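Local coordinates for membrane protein (Acinetobacter baumannii AB307-0294, PDB 5DL5) that forms a beta-barrel channel of the OprD porin family in the outer membrane, and probably lets small solutes and antibiotics across it, at residues Gly30-Lys44 and Asp415-Leu429. Numbering follows the deposited sequence.
Sequences GSILFRTGYLTRDKK and DTNEWRIFLDIPVKL. With C8E ((hydroxyethyloxy)tri(ethyloxy)octane), chain B.
F422 leans its ring obliquely against G37, CD1 3.7 Å from G37 CA; it takes the place of the side chain G37 lacks, R35 CD against its CD1. R35 runs out alongside D424, and a bend at chi3 (-83°) turns its guanidinium side-on to the carboxylate: NE binds D424 OD1 at 2.8 Å and NH2 binds OD2 at 3.0 Å, the two planes 41° apart. R396 of the next strand also holds D424. Further along, R41 brings NE and NH2 to one oxygen, E418 OE2, both from one face of the carboxylate, while R420 NH2 meets OE1 at 3.0 Å. L39 lies alongside R420, its CD1 3.7 Å from R420 NE and its CD2 against E418 OE2. A detergent chain bridges the two arginines, R420 NH2 reaching C8E O21 at 2.7 Å. The other face is mostly apolar: V427 CG2 nudges the edge of the F34 ring, Y38 lies beside I421, and L429 wedges against I32 CG1. Backbone hydrogen bonds from G30 to D42 (Y38 N to I421 O weak) join the antiparallel strands (164°). Charged groups on the inner face and an apolar belt outside mark the first-to-last strand closure of an OprD-type porin barrel.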
loop_
_atom_site.group_PDB
_atom_site.type_symbol
_atom_site.label_atom_id
_atom_site.label_comp_id
_atom_site.label_asym_id
_atom_site.label_seq_id
_atom_site.Cartn_x
_atom_site.Cartn_y
_atom_site.Cartn_z
ATOM N N GLY A 30 -19.844 5.935 10.791
ATOM C CA GLY A 30 -18.910 7.017 10.817
ATOM C C GLY A 30 -17.894 6.750 11.900
ATOM O O GLY A 30 -18.243 6.263 12.953
ATOM N N SER A 31 -16.638 7.084 11.598
ATOM C CA SER A 31 -15.553 6.919 12.553
ATOM C C SER A 31 -14.409 7.857 12.255
ATOM O O SER A 31 -14.327 8.498 11.181
ATOM C CB SER A 31 -15.048 5.469 12.597
ATOM O OG SER A 31 -14.338 5.268 11.395
ATOM N N ILE A 32 -13.606 8.048 13.287
ATOM C CA ILE A 32 -12.387 8.856 13.219
ATOM C C ILE A 32 -11.236 8.004 13.749
ATOM O O ILE A 32 -11.343 7.389 14.796
ATOM C CB ILE A 32 -12.467 10.093 14.123
ATOM C CG1 ILE A 32 -13.592 10.901 13.764
ATOM C CG2 ILE A 32 -11.281 11.050 13.981
ATOM C CD1 ILE A 32 -13.698 12.153 14.613
ATOM N N LEU A 33 -10.120 8.071 13.091
ATOM C CA LEU A 33 -8.939 7.414 13.572
ATOM C C LEU A 33 -8.018 8.510 13.916
ATOM O O LEU A 33 -7.644 9.288 13.025
ATOM C CB LEU A 33 -8.337 6.586 12.396
ATOM C CG LEU A 33 -6.913 6.052 12.702
ATOM C CD1 LEU A 33 -6.996 5.287 14.022
ATOM C CD2 LEU A 33 -6.397 5.141 11.566
ATOM N N PHE A 34 -7.623 8.598 15.171
ATOM C CA PHE A 34 -6.504 9.495 15.545
ATOM C C PHE A 34 -5.154 8.803 15.476
ATOM O O PHE A 34 -4.941 7.836 16.113
ATOM C CB PHE A 34 -6.731 10.001 16.934
ATOM C CG PHE A 34 -7.977 10.792 17.070
ATOM C CD1 PHE A 34 -7.969 12.117 16.722
ATOM C CD2 PHE A 34 -9.134 10.220 17.536
ATOM C CE1 PHE A 34 -9.082 12.911 16.898
ATOM C CE2 PHE A 34 -10.275 11.012 17.758
ATOM C CZ PHE A 34 -10.259 12.367 17.410
ATOM N N ARG A 35 -4.241 9.308 14.685
ATOM C CA ARG A 35 -2.998 8.602 14.490
ATOM C C ARG A 35 -1.860 9.520 14.803
ATOM O O ARG A 35 -1.816 10.667 14.276
ATOM C CB ARG A 35 -2.868 8.195 13.025
ATOM C CG ARG A 35 -1.495 7.675 12.711
ATOM C CD ARG A 35 -1.527 7.069 11.328
ATOM N NE ARG A 35 -2.025 5.731 11.336
ATOM C CZ ARG A 35 -2.517 5.128 10.276
ATOM N NH1 ARG A 35 -2.567 5.770 9.066
ATOM N NH2 ARG A 35 -2.934 3.850 10.419
ATOM N N THR A 36 -1.015 9.094 15.726
ATOM C CA THR A 36 0.225 9.807 15.997
ATOM C C THR A 36 1.341 8.976 15.335
ATOM O O THR A 36 1.507 7.769 15.628
ATOM C CB THR A 36 0.487 9.886 17.510
ATOM O OG1 THR A 36 -0.717 10.168 18.226
ATOM C CG2 THR A 36 1.546 10.895 17.860
ATOM N N GLY A 37 2.163 9.632 14.538
ATOM C CA GLY A 37 3.333 8.936 13.940
ATOM C C GLY A 37 4.693 9.589 14.058
ATOM O O GLY A 37 4.843 10.787 14.217
ATOM N N TYR A 38 5.689 8.737 13.922
ATOM C CA TYR A 38 7.091 9.015 14.086
ATOM C C TYR A 38 7.786 8.113 13.091
ATOM O O TYR A 38 7.572 6.874 13.158
ATOM C CB TYR A 38 7.443 8.514 15.451
ATOM C CG TYR A 38 8.881 8.671 15.870
ATOM C CD1 TYR A 38 9.847 7.720 15.542
ATOM C CD2 TYR A 38 9.277 9.738 16.666
ATOM C CE1 TYR A 38 11.168 7.856 15.950
ATOM C CE2 TYR A 38 10.609 9.883 17.069
ATOM C CZ TYR A 38 11.534 8.928 16.693
ATOM O OH TYR A 38 12.829 9.103 17.090
ATOM N N LEU A 39 8.603 8.672 12.194
ATOM C CA LEU A 39 9.377 7.876 11.270
ATOM C C LEU A 39 10.716 8.586 11.090
ATOM O O LEU A 39 10.778 9.751 10.691
ATOM C CB LEU A 39 8.629 7.745 9.932
ATOM C CG LEU A 39 9.126 6.741 8.885
ATOM C CD1 LEU A 39 8.026 6.402 7.794
ATOM C CD2 LEU A 39 10.450 7.140 8.299
ATOM N N THR A 40 11.786 7.881 11.406
ATOM C CA THR A 40 13.126 8.391 11.208
ATOM C C THR A 40 13.985 7.374 10.445
ATOM O O THR A 40 13.922 6.148 10.670
ATOM C CB THR A 40 13.844 8.647 12.589
ATOM O OG1 THR A 40 14.097 7.403 13.238
ATOM C CG2 THR A 40 13.019 9.561 13.545
ATOM N N ARG A 41 14.881 7.883 9.628
ATOM C CA ARG A 41 15.900 7.099 8.888
ATOM C C ARG A 41 17.267 7.782 9.075
ATOM O O ARG A 41 17.460 8.967 8.652
ATOM C CB ARG A 41 15.584 7.190 7.422
ATOM C CG ARG A 41 14.328 6.406 7.063
ATOM C CD ARG A 41 14.246 5.931 5.583
ATOM N NE ARG A 41 12.938 5.285 5.427
ATOM C CZ ARG A 41 12.356 4.977 4.279
ATOM N NH1 ARG A 41 12.913 5.279 3.177
ATOM N NH2 ARG A 41 11.190 4.409 4.263
ATOM N N ASP A 42 18.185 7.061 9.746
ATOM C CA ASP A 42 19.563 7.473 9.952
ATOM C C ASP A 42 20.403 6.848 8.883
ATOM O O ASP A 42 20.422 5.621 8.748
ATOM C CB ASP A 42 20.030 7.014 11.325
ATOM C CG ASP A 42 19.196 7.670 12.452
ATOM O OD1 ASP A 42 18.370 8.591 12.199
ATOM O OD2 ASP A 42 19.305 7.246 13.617
ATOM N N LYS A 43 21.075 7.653 8.100
ATOM C CA LYS A 43 21.860 7.162 6.943
ATOM C C LYS A 43 23.377 7.474 7.134
ATOM O O LYS A 43 23.743 8.126 8.079
ATOM C CB LYS A 43 21.244 7.695 5.668
ATOM C CG LYS A 43 19.735 7.403 5.548
ATOM C CD LYS A 43 19.461 7.163 4.090
ATOM C CE LYS A 43 17.988 7.075 3.775
ATOM N NZ LYS A 43 17.816 7.155 2.333
ATOM N N LYS A 44 24.275 6.971 6.300
ATOM C CA LYS A 44 25.709 7.205 6.592
ATOM C C LYS A 44 26.080 8.707 6.243
ATOM O O LYS A 44 25.230 9.480 5.717
ATOM C CB LYS A 44 26.622 6.139 6.030
ATOM C CG LYS A 44 26.254 5.490 4.708
ATOM C CD LYS A 44 27.430 4.655 4.166
ATOM C CE LYS A 44 26.989 3.945 2.915
ATOM N NZ LYS A 44 28.077 3.621 1.972
ATOM N N ASP A 415 22.276 2.676 2.859
ATOM C CA ASP A 415 22.332 2.053 4.166
ATOM C C ASP A 415 21.542 2.893 5.191
ATOM O O ASP A 415 21.746 4.128 5.236
ATOM C CB ASP A 415 23.751 1.947 4.669
ATOM C CG ASP A 415 24.590 0.966 3.880
ATOM O OD1 ASP A 415 24.132 0.303 2.968
ATOM O OD2 ASP A 415 25.715 0.818 4.248
ATOM N N THR A 416 20.755 2.237 6.049
ATOM C CA THR A 416 19.779 2.880 6.920
ATOM C C THR A 416 19.391 2.040 8.100
ATOM O O THR A 416 19.236 0.827 7.982
ATOM C CB THR A 416 18.434 3.083 6.129
ATOM O OG1 THR A 416 18.651 3.971 5.034
ATOM C CG2 THR A 416 17.310 3.618 7.001
ATOM N N ASN A 417 19.181 2.722 9.207
ATOM C CA ASN A 417 18.535 2.264 10.380
ATOM C C ASN A 417 17.254 3.111 10.432
ATOM O O ASN A 417 17.322 4.321 10.680
ATOM C CB ASN A 417 19.460 2.534 11.611
ATOM C CG ASN A 417 20.882 1.861 11.435
ATOM O OD1 ASN A 417 21.095 0.956 10.603
ATOM N ND2 ASN A 417 21.859 2.334 12.202
ATOM N N GLU A 418 16.143 2.459 10.389
ATOM C CA GLU A 418 14.833 3.093 10.310
ATOM C C GLU A 418 14.083 2.736 11.562
ATOM O O GLU A 418 14.082 1.582 11.954
ATOM C CB GLU A 418 13.978 2.605 9.157
ATOM C CG GLU A 418 12.571 3.278 9.131
ATOM C CD GLU A 418 11.658 2.917 7.940
ATOM O OE1 GLU A 418 11.193 1.818 7.855
ATOM O OE2 GLU A 418 11.341 3.782 7.090
ATOM N N TRP A 419 13.427 3.701 12.171
ATOM C CA TRP A 419 12.385 3.373 13.184
ATOM C C TRP A 419 11.053 3.984 12.776
ATOM O O TRP A 419 11.063 5.165 12.334
ATOM C CB TRP A 419 12.717 4.004 14.504
ATOM C CG TRP A 419 13.787 3.299 15.222
ATOM C CD1 TRP A 419 15.108 3.593 15.174
ATOM C CD2 TRP A 419 13.638 2.246 16.197
ATOM N NE1 TRP A 419 15.785 2.762 15.975
ATOM C CE2 TRP A 419 14.933 1.919 16.632
ATOM C CE3 TRP A 419 12.543 1.547 16.726
ATOM C CZ2 TRP A 419 15.185 0.926 17.600
ATOM C CZ3 TRP A 419 12.781 0.506 17.645
ATOM C CH2 TRP A 419 14.105 0.211 18.072
ATOM N N ARG A 420 9.969 3.274 13.068
ATOM C CA ARG A 420 8.589 3.790 12.895
ATOM C C ARG A 420 7.790 3.444 14.086
ATOM O O ARG A 420 7.806 2.307 14.563
ATOM C CB ARG A 420 7.793 3.280 11.710
ATOM C CG ARG A 420 8.503 3.274 10.411
ATOM C CD ARG A 420 7.544 2.830 9.284
ATOM N NE ARG A 420 8.364 2.691 8.117
ATOM C CZ ARG A 420 7.961 2.149 6.944
ATOM N NH1 ARG A 420 6.677 1.797 6.694
ATOM N NH2 ARG A 420 8.862 1.982 6.011
ATOM N N ILE A 421 7.073 4.451 14.597
ATOM C CA ILE A 421 6.178 4.214 15.677
ATOM C C ILE A 421 4.823 4.893 15.331
ATOM O O ILE A 421 4.844 6.148 14.959
ATOM C CB ILE A 421 6.738 4.816 16.956
ATOM C CG1 ILE A 421 8.145 4.262 17.222
ATOM C CG2 ILE A 421 5.796 4.585 18.121
ATOM C CD1 ILE A 421 8.865 4.940 18.324
ATOM N N PHE A 422 3.705 4.164 15.599
ATOM C CA PHE A 422 2.382 4.637 15.291
ATOM C C PHE A 422 1.467 4.249 16.408
ATOM O O PHE A 422 1.372 3.091 16.727
ATOM C CB PHE A 422 1.872 4.023 13.966
ATOM C CG PHE A 422 2.508 4.639 12.745
ATOM C CD1 PHE A 422 2.068 5.915 12.255
ATOM C CD2 PHE A 422 3.517 3.973 12.053
ATOM C CE1 PHE A 422 2.646 6.501 11.128
ATOM C CE2 PHE A 422 4.105 4.592 10.914
ATOM C CZ PHE A 422 3.689 5.896 10.494
ATOM N N LEU A 423 0.837 5.244 16.989
ATOM C CA LEU A 423 -0.289 5.090 17.879
ATOM C C LEU A 423 -1.605 5.430 17.134
ATOM O O LEU A 423 -1.774 6.573 16.688
ATOM C CB LEU A 423 -0.131 6.080 19.058
ATOM C CG LEU A 423 -1.280 6.204 20.039
ATOM C CD1 LEU A 423 -1.452 4.835 20.643
ATOM C CD2 LEU A 423 -1.075 7.263 21.141
ATOM N N ASP A 424 -2.517 4.473 17.056
ATOM C CA ASP A 424 -3.809 4.552 16.321
ATOM C C ASP A 424 -4.881 4.392 17.335
ATOM O O ASP A 424 -4.938 3.363 18.018
ATOM C CB ASP A 424 -3.917 3.399 15.309
ATOM C CG ASP A 424 -3.108 3.642 14.038
ATOM O OD1 ASP A 424 -2.508 4.744 13.930
ATOM O OD2 ASP A 424 -2.996 2.719 13.159
ATOM N N ILE A 425 -5.711 5.408 17.490
ATOM C CA ILE A 425 -6.850 5.396 18.386
ATOM C C ILE A 425 -8.183 5.573 17.563
ATOM O O ILE A 425 -8.575 6.747 17.174
ATOM C CB ILE A 425 -6.733 6.470 19.412
ATOM C CG1 ILE A 425 -5.426 6.273 20.218
ATOM C CG2 ILE A 425 -7.924 6.404 20.367
ATOM C CD1 ILE A 425 -5.108 7.375 21.154
ATOM N N PRO A 426 -8.882 4.450 17.333
ATOM C CA PRO A 426 -10.135 4.491 16.582
ATOM C C PRO A 426 -11.286 4.902 17.436
ATOM O O PRO A 426 -11.381 4.504 18.585
ATOM C CB PRO A 426 -10.240 3.038 16.041
ATOM C CG PRO A 426 -9.624 2.199 17.141
ATOM C CD PRO A 426 -8.469 3.057 17.648
ATOM N N VAL A 427 -12.167 5.787 16.935
ATOM C CA VAL A 427 -13.374 6.193 17.675
ATOM C C VAL A 427 -14.651 6.149 16.744
ATOM O O VAL A 427 -14.640 6.725 15.606
ATOM C CB VAL A 427 -13.183 7.617 18.193
ATOM C CG1 VAL A 427 -14.469 8.182 18.743
ATOM C CG2 VAL A 427 -12.029 7.670 19.209
ATOM N N LYS A 428 -15.686 5.442 17.203
ATOM C CA LYS A 428 -16.926 5.270 16.474
ATOM C C LYS A 428 -17.728 6.492 16.726
ATOM O O LYS A 428 -17.891 6.879 17.831
ATOM C CB LYS A 428 -17.721 4.019 16.862
ATOM C CG LYS A 428 -19.243 4.186 16.817
ATOM C CD LYS A 428 -19.988 2.866 16.975
ATOM C CE LYS A 428 -19.833 2.015 15.728
ATOM N NZ LYS A 428 -19.206 0.727 16.073
ATOM N N LEU A 429 -18.195 7.129 15.678
ATOM C CA LEU A 429 -19.077 8.275 15.826
ATOM C C LEU A 429 -20.526 7.780 15.842
ATOM O O LEU A 429 -21.329 8.327 16.540
ATOM C CB LEU A 429 -18.861 9.233 14.685
ATOM C CG LEU A 429 -17.425 9.762 14.531
ATOM C CD1 LEU A 429 -17.160 10.337 13.151
ATOM C CD2 LEU A 429 -17.173 10.767 15.624
HETATM C C6 C8E B . 9.771 14.103 -1.168
HETATM C C7 C8E B . 10.127 13.568 0.248
HETATM C C8 C8E B . 11.560 13.015 0.433
HETATM O O9 C8E B . 11.673 11.873 1.357
HETATM C C10 C8E B . 12.246 10.791 0.630
HETATM C C11 C8E B . 11.144 10.020 -0.119
HETATM O O12 C8E B . 11.553 8.709 -0.443
HETATM C C13 C8E B . 11.845 7.822 0.646
HETATM C C14 C8E B . 10.640 6.987 0.991
HETATM O O15 C8E B . 10.898 5.587 1.074
HETATM C C16 C8E B . 11.494 4.920 -0.047
HETATM C C17 C8E B . 10.886 3.519 -0.019
HETATM O O18 C8E B . 10.569 3.247 1.380
HETATM C C19 C8E B . 9.365 2.497 1.593
HETATM C C20 C8E B . 9.252 2.173 3.073
HETATM O O21 C8E B . 8.258 1.188 3.478
HETATM O O HOH W 1 16.316 6.192 12.639
#